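Local coordinates for protein predicted phosphatase, HAD family (Clostridium acetobutylicum, PDB 3MC1) that probably hydrolyses phosphate esters as a predicted phosphatase of the haloacid dehalogenase superfamily, its physiological substrate not being established, at residues P50-T53 with S54-Y58; R74-F77 with K78-M82; T109-T113 with V114-Q118; D146-R149 with Y150-S154. All coordinates share one frame; numbering follows the deposited sequence.

Contact 1 (P50-T53 with S54-Y58); sequences PLKT and SFMEY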
loop_
_atom_site.group_PDB
_atom_site.type_symbol
_atom_site.label_atom_id
_atom_site.label_comp_id
_atom_site.label_asym_id
_atom_site.label_seq_id
_atom_site.Cartn_x
_atom_site.Cartn_y
_atom_site.Cartn_z
ATOM N N PRO A 50 -4.352 -0.073 7.553
ATOM C CA PRO A 50 -5.595 -0.854 7.581
ATOM C C PRO A 50 -6.735 0.098 7.957
ATOM O O PRO A 50 -6.577 0.926 8.847
ATOM C CB PRO A 50 -5.330 -1.893 8.673
ATOM C CG PRO A 50 -3.834 -2.048 8.655
ATOM C CD PRO A 50 -3.348 -0.628 8.478
ATOM N N LEU A 51 -7.868 0.005 7.276
ATOM C CA LEU A 51 -8.991 0.890 7.586
ATOM C C LEU A 51 -9.372 0.842 9.063
ATOM O O LEU A 51 -9.638 1.875 9.680
ATOM C CB LEU A 51 -10.223 0.522 6.751
ATOM C CG LEU A 51 -10.154 0.818 5.255
ATOM C CD1 LEU A 51 -11.452 0.399 4.600
ATOM C CD2 LEU A 51 -9.888 2.305 5.035
ATOM N N LYS A 52 -9.407 -0.362 9.624
ATOM C CA LYS A 52 -9.794 -0.525 11.018
ATOM C C LYS A 52 -8.957 0.357 11.929
ATOM O O LYS A 52 -9.491 1.116 12.731
ATOM C CB LYS A 52 -9.662 -1.991 11.441
ATOM C CG LYS A 52 -10.208 -2.283 12.826
ATOM C CD LYS A 52 -10.154 -3.768 13.137
ATOM C CE LYS A 52 -11.066 -4.582 12.217
ATOM N NZ LYS A 52 -10.949 -6.055 12.471
ATOM N N THR A 53 -7.640 0.262 11.794
ATOM C CA THR A 53 -6.743 1.060 12.622
ATOM C C THR A 53 -7.076 2.553 12.485
ATOM O O THR A 53 -7.086 3.296 13.474
ATOM C CB THR A 53 -5.258 0.822 12.225
ATOM O OG1 THR A 53 -4.951 1.543 11.026
ATOM C CG2 THR A 53 -5.019 -0.646 11.962
ATOM N N SER A 54 -7.378 2.984 11.261
ATOM C CA SER A 54 -7.693 4.386 11.001
ATOM C C SER A 54 -9.035 4.856 11.575
ATOM O O SER A 54 -9.105 5.923 12.178
ATOM C CB SER A 54 -7.647 4.664 9.493
ATOM O OG SER A 54 -6.327 4.506 8.975
ATOM N N PHE A 55 -10.095 4.077 11.388
ATOM C CA PHE A 55 -11.403 4.469 11.920
ATOM C C PHE A 55 -11.358 4.527 13.449
ATOM O O PHE A 55 -11.950 5.412 14.070
ATOM C CB PHE A 55 -12.494 3.494 11.463
ATOM C CG PHE A 55 -13.032 3.784 10.082
ATOM C CD1 PHE A 55 -13.599 5.021 9.788
ATOM C CD2 PHE A 55 -12.978 2.813 9.079
ATOM C CE1 PHE A 55 -14.107 5.292 8.516
ATOM C CE2 PHE A 55 -13.483 3.072 7.806
ATOM C CZ PHE A 55 -14.049 4.314 7.522
HETATM N N MSE A 56 -10.649 3.579 14.054
HETATM C CA MSE A 56 -10.523 3.537 15.505
HETATM C C MSE A 56 -9.686 4.696 16.036
HETATM O O MSE A 56 -10.049 5.332 17.025
HETATM C CB MSE A 56 -9.903 2.208 15.944
HETATM C CG MSE A 56 -10.799 1.013 15.710
HETATM SE SE MSE A 56 -10.001 -0.624 16.328
HETATM C CE MSE A 56 -10.337 -0.415 18.228
ATOM N N GLU A 57 -8.576 4.980 15.363
ATOM C CA GLU A 57 -7.676 6.052 15.777
ATOM C C GLU A 57 -8.214 7.459 15.537
ATOM O O GLU A 57 -8.138 8.311 16.418
ATOM C CB GLU A 57 -6.332 5.915 15.058
ATOM C CG GLU A 57 -5.237 6.818 15.610
ATOM C CD GLU A 57 -4.000 6.852 14.724
ATOM O OE1 GLU A 57 -3.617 5.787 14.184
ATOM O OE2 GLU A 57 -3.402 7.945 14.577
ATOM N N TYR A 58 -8.752 7.702 14.348
ATOM C CA TYR A 58 -9.263 9.025 13.989
ATOM C C TYR A 58 -10.705 9.323 14.395
ATOM O O TYR A 58 -11.130 10.485 14.382
ATOM C CB TYR A 58 -9.108 9.241 12.482
ATOM C CG TYR A 58 -7.685 9.088 11.996
ATOM C CD1 TYR A 58 -6.694 9.973 12.410
ATOM C CD2 TYR A 58 -7.321 8.035 11.161
ATOM C CE1 TYR A 58 -5.371 9.812 12.010
ATOM C CE2 TYR A 58 -6.000 7.862 10.753
ATOM C CZ TYR A 58 -5.029 8.756 11.186
ATOM O OH TYR A 58 -3.717 8.589 10.813
#
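Phe-55 lies one turn on from Leu-51, its ring carbon CE2 4.3 Å from Leu-51 CB and CD2 3.5 Å from Leu-51 O. That oxygen also takes the amide of Phe-55 at 2.8 Å (N to O), so one carbonyl is gripped by the backbone and brushed by the ring of the same residue. This is the dense side. Phe-46 meets the Phe-55 ring edge-to-face, Val-26 and Leu-30 of helix 19-31 press on it, and Leu-51 reaches Ile-70 and Tyr-73 of helix 63-81. At the start of the helix, Pro-50 O holds two donors: Ser-54 N at 3.3 Å, and Thr-53 OG1 at 2.8 Å, which uses a lone pair in the carbonyl plane. A chi1 of 77° turns the Thr-53 hydroxyl back toward that oxygen. The other flank is looser. Lys-52 and selenomethionine Met-56 run alongside each other in one direction, touching lightly from CG to SE at 3.9 Å, before Lys-52 goes on to a salt bridge with Glu-63; beyond them Glu-57 faces solvent. The whole is a helix N-terminus with proline at the N-cap, opening helix 51-59 in what is probably the helical cap domain of a HAD-type phosphatase.

Contact 2 (R74-F77 with K78-M82); sequences RDYF and KAKGM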
loop_
_atom_site.group_PDB
_atom_site.type_symbol
_atom_site.label_atom_id
_atom_site.label_comp_id
_atom_site.label_asym_id
_atom_site.label_seq_id
_atom_site.Cartn_x
_atom_site.Cartn_y
_atom_site.Cartn_z
ATOM N N ARG A 74 -16.796 -0.151 1.919
ATOM C CA ARG A 74 -16.773 -1.109 0.818
ATOM C C ARG A 74 -17.974 -1.075 -0.114
ATOM O O ARG A 74 -17.832 -1.375 -1.296
ATOM C CB ARG A 74 -16.548 -2.516 1.358
ATOM C CG ARG A 74 -15.121 -2.694 1.874
ATOM C CD ARG A 74 -14.935 -4.005 2.598
ATOM N NE ARG A 74 -13.572 -4.152 3.103
ATOM C CZ ARG A 74 -13.180 -5.140 3.899
ATOM N NH1 ARG A 74 -14.052 -6.063 4.284
ATOM N NH2 ARG A 74 -11.922 -5.210 4.312
ATOM N N ASP A 75 -19.149 -0.715 0.406
ATOM C CA ASP A 75 -20.341 -0.622 -0.433
ATOM C C ASP A 75 -20.046 0.311 -1.591
ATOM O O ASP A 75 -20.486 0.076 -2.720
ATOM C CB ASP A 75 -21.541 -0.052 0.339
ATOM C CG ASP A 75 -21.923 -0.887 1.536
ATOM O OD1 ASP A 75 -21.829 -2.130 1.459
ATOM O OD2 ASP A 75 -22.343 -0.294 2.552
ATOM N N TYR A 76 -19.314 1.382 -1.299
ATOM C CA TYR A 76 -18.957 2.365 -2.307
ATOM C C TYR A 76 -17.645 2.036 -3.034
ATOM O O TYR A 76 -17.533 2.219 -4.246
ATOM C CB TYR A 76 -18.827 3.745 -1.670
ATOM C CG TYR A 76 -18.453 4.824 -2.659
ATOM C CD1 TYR A 76 -19.430 5.485 -3.413
ATOM C CD2 TYR A 76 -17.115 5.158 -2.880
ATOM C CE1 TYR A 76 -19.077 6.449 -4.363
ATOM C CE2 TYR A 76 -16.754 6.111 -3.820
ATOM C CZ TYR A 76 -17.735 6.755 -4.559
ATOM O OH TYR A 76 -17.366 7.708 -5.481
ATOM N N PHE A 77 -16.649 1.572 -2.283
ATOM C CA PHE A 77 -15.348 1.258 -2.876
ATOM C C PHE A 77 -15.366 0.121 -3.886
ATOM O O PHE A 77 -14.787 0.231 -4.963
ATOM C CB PHE A 77 -14.333 0.918 -1.789
ATOM C CG PHE A 77 -12.940 0.739 -2.315
ATOM C CD1 PHE A 77 -12.147 1.847 -2.576
ATOM C CD2 PHE A 77 -12.437 -0.532 -2.593
ATOM C CE1 PHE A 77 -10.867 1.699 -3.109
ATOM C CE2 PHE A 77 -11.153 -0.689 -3.129
ATOM C CZ PHE A 77 -10.373 0.429 -3.386
ATOM N N LYS A 78 -16.027 -0.974 -3.541
ATOM C CA LYS A 78 -16.060 -2.122 -4.434
ATOM C C LYS A 78 -16.650 -1.816 -5.805
ATOM O O LYS A 78 -16.294 -2.459 -6.794
ATOM C CB LYS A 78 -16.865 -3.256 -3.803
ATOM C CG LYS A 78 -18.369 -2.982 -3.790
ATOM C CD LYS A 78 -19.125 -4.019 -2.985
ATOM C CE LYS A 78 -20.636 -3.769 -3.040
ATOM N NZ LYS A 78 -21.386 -4.750 -2.201
ATOM N N ALA A 79 -17.530 -0.823 -5.871
ATOM C CA ALA A 79 -18.211 -0.509 -7.124
ATOM C C ALA A 79 -17.819 0.785 -7.807
ATOM O O ALA A 79 -18.004 0.924 -9.016
ATOM C CB ALA A 79 -19.735 -0.525 -6.894
ATOM N N LYS A 80 -17.287 1.734 -7.049
ATOM C CA LYS A 80 -16.913 3.012 -7.630
ATOM C C LYS A 80 -15.540 3.470 -7.195
ATOM O O LYS A 80 -14.718 3.843 -8.025
ATOM C CB LYS A 80 -17.930 4.092 -7.241
ATOM C CG LYS A 80 -19.309 3.906 -7.824
ATOM C CD LYS A 80 -19.608 4.972 -8.865
ATOM C CE LYS A 80 -19.509 6.377 -8.275
ATOM N NZ LYS A 80 -19.791 7.404 -9.316
ATOM N N GLY A 81 -15.309 3.449 -5.886
ATOM C CA GLY A 81 -14.038 3.890 -5.344
ATOM C C GLY A 81 -12.781 3.306 -5.971
ATOM O O GLY A 81 -11.848 4.047 -6.295
HETATM N N MSE A 82 -12.735 1.988 -6.141
HETATM C CA MSE A 82 -11.543 1.351 -6.707
HETATM C C MSE A 82 -11.176 1.861 -8.097
HETATM O O MSE A 82 -10.009 1.796 -8.491
HETATM C CB MSE A 82 -11.707 -0.180 -6.750
HETATM C CG MSE A 82 -12.837 -0.686 -7.638
HETATM SE SE MSE A 82 -12.609 -2.574 -8.115
HETATM C CE MSE A 82 -11.285 -2.347 -9.538
HETATM O O HOH W 1 -20.156 -4.747 0.533
#
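Tyr-76 O is held by both Lys-80 N (2.9 Å) and Gly-81 N (3.0 Å), the first donor lying nearly on the line of the C=O bond and the second tilted 32° from the carbonyl plane. Lys-80 N keeps the four-residue step; Gly-81 N to Tyr-76 O and Met-82 N to Phe-77 O (2.9 Å, on a lone pair) both span five, together widening the helix into a pi-type turn at 78-81. Two CH-pi contacts accompany the turn. Lys-80 CB sits over one face of the Tyr-76 ring, 4.0 Å from its centroid, and bends at chi2 (-111°) and chi3 bring CE back to 3.8 Å from Tyr-76 OH, a hydroxyl hydrogen-bonded to Glu-84. Selenomethionine Met-82 crosses Phe-77 at about a right angle and puts CB 4.0 Å from that ring's centroid, again over a face. Charge enters through water: one molecule donates to Asp-75 OD1 (3.2 Å) and accepts from Lys-78 NZ (3.0 Å), bridging opposite charges too far apart for a salt bridge. The C-terminal part of helix 63-81 lies between two neighbouring helices. Tyr-76 faces helix 19-31 through Lys-24, Ser-25 and Tyr-28, while Phe-77 and Met-82 pack on Ile-119 of helix 113-122, Phe-77 also meeting Phe-115 edge-to-face.

Contact 3 (T109-T113 with V114-Q118); sequences TSKPT and VFSKQ
Pro-112 lies obliquely across Phe-115 where the chain passes from strand 104-109 into helix 113-122, a strand-to-helix junction of the Rossmann-like HAD core with proline at the N-cap. Proline CB and CG both come 3.7 Å from Phe-115 CD2, meeting it obliquely. On the neighbouring residue, Val-114 CG1 stands over a face of the same phenyl ring, offset toward its rim, and also approaches Pro-112 CB at 4.1 Å. Ser-116 points back toward the preceding loop. Its OG nestles against the aliphatic stem of Lys-111, 3.5 Å from CD, and equally close to Thr-109 CG2. The lysine stem leaves its backbone with CG opposite N (chi1 -175°), then bends farther out to bring NZ into a salt bridge with Asp-12, a residue of the sodium site. Thr-109 OG1 takes the amide of Lys-111 at 2.9 Å, forming an ST turn, and also bonds Asp-10; its place at the strand end is consistent with HAD motif II. Pro-112 O receives two bonds from one residue: Ser-116 N at 3.0 Å, and Ser-116 OG at 2.8 Å from 50° above the carbonyl plane.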
loop_
_atom_site.group_PDB
_atom_site.type_symbol
_atom_site.label_atom_id
_atom_site.label_comp_id
_atom_site.label_asym_id
_atom_site.label_seq_id
_atom_site.Cartn_x
_atom_site.Cartn_y
_atom_site.Cartn_z
ATOM N N THR A 109 0.462 -5.606 0.483
ATOM C CA THR A 109 -0.362 -4.485 0.914
ATOM C C THR A 109 -1.399 -4.808 1.989
ATOM O O THR A 109 -1.829 -5.953 2.125
ATOM C CB THR A 109 -1.097 -3.892 -0.320
ATOM O OG1 THR A 109 -1.940 -2.810 0.083
ATOM C CG2 THR A 109 -1.951 -4.963 -1.004
ATOM N N SER A 110 -1.787 -3.791 2.760
ATOM C CA SER A 110 -2.819 -3.971 3.780
ATOM C C SER A 110 -4.181 -3.912 3.075
ATOM O O SER A 110 -5.216 -4.235 3.662
ATOM C CB SER A 110 -2.751 -2.872 4.856
ATOM O OG SER A 110 -1.661 -3.064 5.745
ATOM N N LYS A 111 -4.192 -3.483 1.817
ATOM C CA LYS A 111 -5.452 -3.427 1.095
ATOM C C LYS A 111 -5.924 -4.865 0.856
ATOM O O LYS A 111 -5.110 -5.760 0.642
ATOM C CB LYS A 111 -5.259 -2.705 -0.241
ATOM C CG LYS A 111 -6.550 -2.495 -1.017
ATOM C CD LYS A 111 -6.271 -1.874 -2.361
ATOM C CE LYS A 111 -7.296 -0.800 -2.689
ATOM N NZ LYS A 111 -7.229 0.311 -1.700
ATOM N N PRO A 112 -7.246 -5.112 0.908
ATOM C CA PRO A 112 -7.699 -6.488 0.673
ATOM C C PRO A 112 -7.177 -7.030 -0.661
ATOM O O PRO A 112 -7.166 -6.314 -1.659
ATOM C CB PRO A 112 -9.218 -6.352 0.683
ATOM C CG PRO A 112 -9.445 -5.258 1.676
ATOM C CD PRO A 112 -8.381 -4.245 1.285
ATOM N N THR A 113 -6.753 -8.293 -0.667
ATOM C CA THR A 113 -6.236 -8.945 -1.869
ATOM C C THR A 113 -7.237 -8.927 -3.025
ATOM O O THR A 113 -6.865 -8.728 -4.182
ATOM C CB THR A 113 -5.891 -10.428 -1.602
ATOM O OG1 THR A 113 -5.083 -10.530 -0.426
ATOM C CG2 THR A 113 -5.139 -11.019 -2.775
ATOM N N VAL A 114 -8.509 -9.141 -2.716
ATOM C CA VAL A 114 -9.529 -9.174 -3.752
ATOM C C VAL A 114 -9.614 -7.859 -4.515
ATOM O O VAL A 114 -9.728 -7.859 -5.741
ATOM C CB VAL A 114 -10.913 -9.544 -3.156
ATOM C CG1 VAL A 114 -11.288 -8.574 -2.056
ATOM C CG2 VAL A 114 -11.963 -9.559 -4.261
ATOM N N PHE A 115 -9.558 -6.742 -3.793
ATOM C CA PHE A 115 -9.600 -5.430 -4.429
ATOM C C PHE A 115 -8.281 -5.128 -5.144
ATOM O O PHE A 115 -8.283 -4.606 -6.250
ATOM C CB PHE A 115 -9.846 -4.318 -3.400
ATOM C CG PHE A 115 -11.155 -4.439 -2.664
ATOM C CD1 PHE A 115 -12.292 -4.937 -3.304
ATOM C CD2 PHE A 115 -11.260 -4.013 -1.343
ATOM C CE1 PHE A 115 -13.514 -5.004 -2.633
ATOM C CE2 PHE A 115 -12.481 -4.076 -0.665
ATOM C CZ PHE A 115 -13.605 -4.571 -1.311
ATOM N N SER A 116 -7.163 -5.447 -4.497
ATOM C CA SER A 116 -5.846 -5.185 -5.080
ATOM C C SER A 116 -5.674 -5.879 -6.430
ATOM O O SER A 116 -5.123 -5.306 -7.362
ATOM C CB SER A 116 -4.754 -5.639 -4.115
ATOM O OG SER A 116 -4.958 -5.070 -2.831
ATOM N N LYS A 117 -6.156 -7.113 -6.529
ATOM C CA LYS A 117 -6.071 -7.866 -7.770
ATOM C C LYS A 117 -6.935 -7.224 -8.864
ATOM O O LYS A 117 -6.475 -7.031 -9.993
ATOM C CB LYS A 117 -6.513 -9.311 -7.518
ATOM C CG LYS A 117 -6.234 -10.248 -8.669
ATOM C CD LYS A 117 -6.640 -11.666 -8.320
ATOM C CE LYS A 117 -5.870 -12.663 -9.166
ATOM N NZ LYS A 117 -4.403 -12.567 -8.889
ATOM N N GLN A 118 -8.181 -6.878 -8.523
ATOM C CA GLN A 118 -9.092 -6.253 -9.482
ATOM C C GLN A 118 -8.509 -4.965 -10.016
ATOM O O GLN A 118 -8.621 -4.667 -11.203
ATOM C CB GLN A 118 -10.435 -5.896 -8.837
ATOM C CG GLN A 118 -11.321 -7.040 -8.463
ATOM C CD GLN A 118 -12.641 -6.536 -7.913
ATOM O OE1 GLN A 118 -13.472 -5.998 -8.654
ATOM N NE2 GLN A 118 -12.830 -6.684 -6.606
#

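Contact 4 (D146-R149 with Y150-S154); sequences DVIR and YAMES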
loop_
_atom_site.group_PDB
_atom_site.type_symbol
_atom_site.label_atom_id
_atom_site.label_comp_id
_atom_site.label_asym_id
_atom_site.label_seq_id
_atom_site.Cartn_x
_atom_site.Cartn_y
_atom_site.Cartn_z
ATOM N N ASP A 146 2.379 -8.349 8.997
ATOM C CA ASP A 146 1.808 -9.672 8.764
ATOM C C ASP A 146 1.651 -10.049 7.294
ATOM O O ASP A 146 1.808 -11.214 6.936
ATOM C CB ASP A 146 0.456 -9.807 9.480
ATOM C CG ASP A 146 0.565 -9.650 11.002
ATOM O OD1 ASP A 146 1.692 -9.741 11.545
ATOM O OD2 ASP A 146 -0.488 -9.450 11.659
ATOM N N VAL A 147 1.344 -9.082 6.435
ATOM C CA VAL A 147 1.179 -9.394 5.021
ATOM C C VAL A 147 2.538 -9.624 4.358
ATOM O O VAL A 147 2.686 -10.508 3.510
ATOM C CB VAL A 147 0.403 -8.269 4.288
ATOM C CG1 VAL A 147 0.368 -8.533 2.792
ATOM C CG2 VAL A 147 -1.020 -8.206 4.829
ATOM N N ILE A 148 3.533 -8.836 4.751
ATOM C CA ILE A 148 4.866 -9.011 4.191
ATOM C C ILE A 148 5.385 -10.398 4.609
ATOM O O ILE A 148 5.930 -11.140 3.795
ATOM C CB ILE A 148 5.833 -7.910 4.695
ATOM C CG1 ILE A 148 5.485 -6.569 4.029
ATOM C CG2 ILE A 148 7.276 -8.310 4.394
ATOM C CD1 ILE A 148 6.235 -5.346 4.598
ATOM N N ARG A 149 5.192 -10.744 5.882
ATOM C CA ARG A 149 5.650 -12.029 6.405
ATOM C C ARG A 149 4.991 -13.196 5.676
ATOM O O ARG A 149 5.647 -14.190 5.376
ATOM C CB ARG A 149 5.356 -12.131 7.909
ATOM C CG ARG A 149 6.051 -13.307 8.592
ATOM C CD ARG A 149 5.817 -13.318 10.097
ATOM N NE ARG A 149 6.157 -12.048 10.736
ATOM C CZ ARG A 149 7.384 -11.542 10.800
ATOM N NH1 ARG A 149 8.402 -12.198 10.259
ATOM N NH2 ARG A 149 7.596 -10.382 11.415
ATOM N N TYR A 150 3.695 -13.078 5.400
ATOM C CA TYR A 150 2.967 -14.133 4.704
ATOM C C TYR A 150 3.405 -14.204 3.247
ATOM O O TYR A 150 3.524 -15.283 2.687
ATOM C CB TYR A 150 1.452 -13.890 4.777
ATOM C CG TYR A 150 0.620 -15.022 4.199
ATOM C CD1 TYR A 150 0.647 -16.300 4.763
ATOM C CD2 TYR A 150 -0.178 -14.819 3.080
ATOM C CE1 TYR A 150 -0.107 -17.351 4.214
ATOM C CE2 TYR A 150 -0.927 -15.855 2.525
ATOM C CZ TYR A 150 -0.891 -17.117 3.092
ATOM O OH TYR A 150 -1.638 -18.132 2.524
ATOM N N ALA A 151 3.643 -13.051 2.633
ATOM C CA ALA A 151 4.079 -13.021 1.242
ATOM C C ALA A 151 5.442 -13.711 1.131
ATOM O O ALA A 151 5.670 -14.526 0.231
ATOM C CB ALA A 151 4.179 -11.577 0.754
HETATM N N MSE A 152 6.344 -13.378 2.050
HETATM C CA MSE A 152 7.667 -13.977 2.051
HETATM C C MSE A 152 7.553 -15.484 2.294
HETATM O O MSE A 152 8.178 -16.280 1.593
HETATM C CB MSE A 152 8.534 -13.302 3.112
HETATM C CG MSE A 152 8.833 -11.842 2.776
HETATM SE SE MSE A 152 9.923 -10.952 4.098
HETATM C CE MSE A 152 11.631 -11.769 3.667
ATOM N N GLU A 153 6.740 -15.874 3.270
ATOM C CA GLU A 153 6.528 -17.290 3.559
ATOM C C GLU A 153 5.962 -18.022 2.339
ATOM O O GLU A 153 6.414 -19.116 1.994
ATOM C CB GLU A 153 5.566 -17.451 4.741
ATOM C CG GLU A 153 6.171 -17.070 6.086
ATOM C CD GLU A 153 5.180 -17.177 7.218
ATOM O OE1 GLU A 153 4.103 -17.769 7.005
ATOM O OE2 GLU A 153 5.474 -16.671 8.320
ATOM N N SER A 154 4.982 -17.408 1.682
ATOM C CA SER A 154 4.339 -18.002 0.515
ATOM C C SER A 154 5.250 -18.210 -0.677
ATOM O O SER A 154 5.101 -19.186 -1.412
ATOM C CB SER A 154 3.156 -17.141 0.074
ATOM O OG SER A 154 2.175 -17.088 1.091
#
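Ile-148 and selenomethionine Met-152 lie side by side one turn apart, CG2 to SE 3.8 Å, on helix 144-155, a flanking alpha-helix of the Rossmann-like HAD core. Their shared direction takes both to Leu-180, while Val-147 and Ala-151 turn to Val-133 of strand 131-135. The backbone between the two halves is fully engaged: the carbonyl oxygens of Asp-146, Val-147, Ile-148 and Arg-149 each accept the amide four residues on, the last three at 2.9 Å from Ala-151 N, Met-152 N and Glu-153 N respectively. Carbon atoms crowd some of these acceptors as well. The first torsion of Glu-153 (chi1 -72°, CG opposite the carbonyl carbon) brings its CG to 3.0 Å from Arg-149 O, and the extended remainder carries the carboxylate across the arginine stem. There it meets the aliphatic part of Arg-149, not the charge. Glu-153 OE2 lies 3.4 Å from Arg-149 CG, whereas Arg-149 NE is 5.3 Å from that oxygen, and the guanidinium and carboxylate planes stand 44° apart. Arg-149 NH2 bonds the backbone oxygen of Lys-177 and has a long, weak ion pair with Glu-145. Attraction between Arg-149 and Glu-153 is therefore probably modest and at a distance. Farther along, Tyr-150 O takes both Ser-154 N and Ser-154 OG, which reach it from opposite faces of the carbonyl plane. Ser-154 OG, 2.8 Å from Tyr-150 O, also stands 3.5 Å above the plane of the Tyr-150 ring, over its centre.

Overall arrangement
All four contacts are local, following one another along the chain, so none nests in or crosses another and none closes a long loop. Contact 1 opens helix 51-59, and contact 2 lies in the C-terminal part of the next helix, 63-81; the two do not touch, and their centres are about 18 Å apart. After helix 91-101 the chain returns to the parallel sheet, and contact 3 closes the turn from strand 104-109 into helix 113-122. It is the hub. Pro-50 of contact 1 packs on Ser-110, Phe-77 and Arg-74 of contact 2 meet Lys-111 and Pro-112, and Thr-109 touches Val-147 of contact 4. Contact 4, on helix 144-155, packs on strand 131-135 at one border of the sheet.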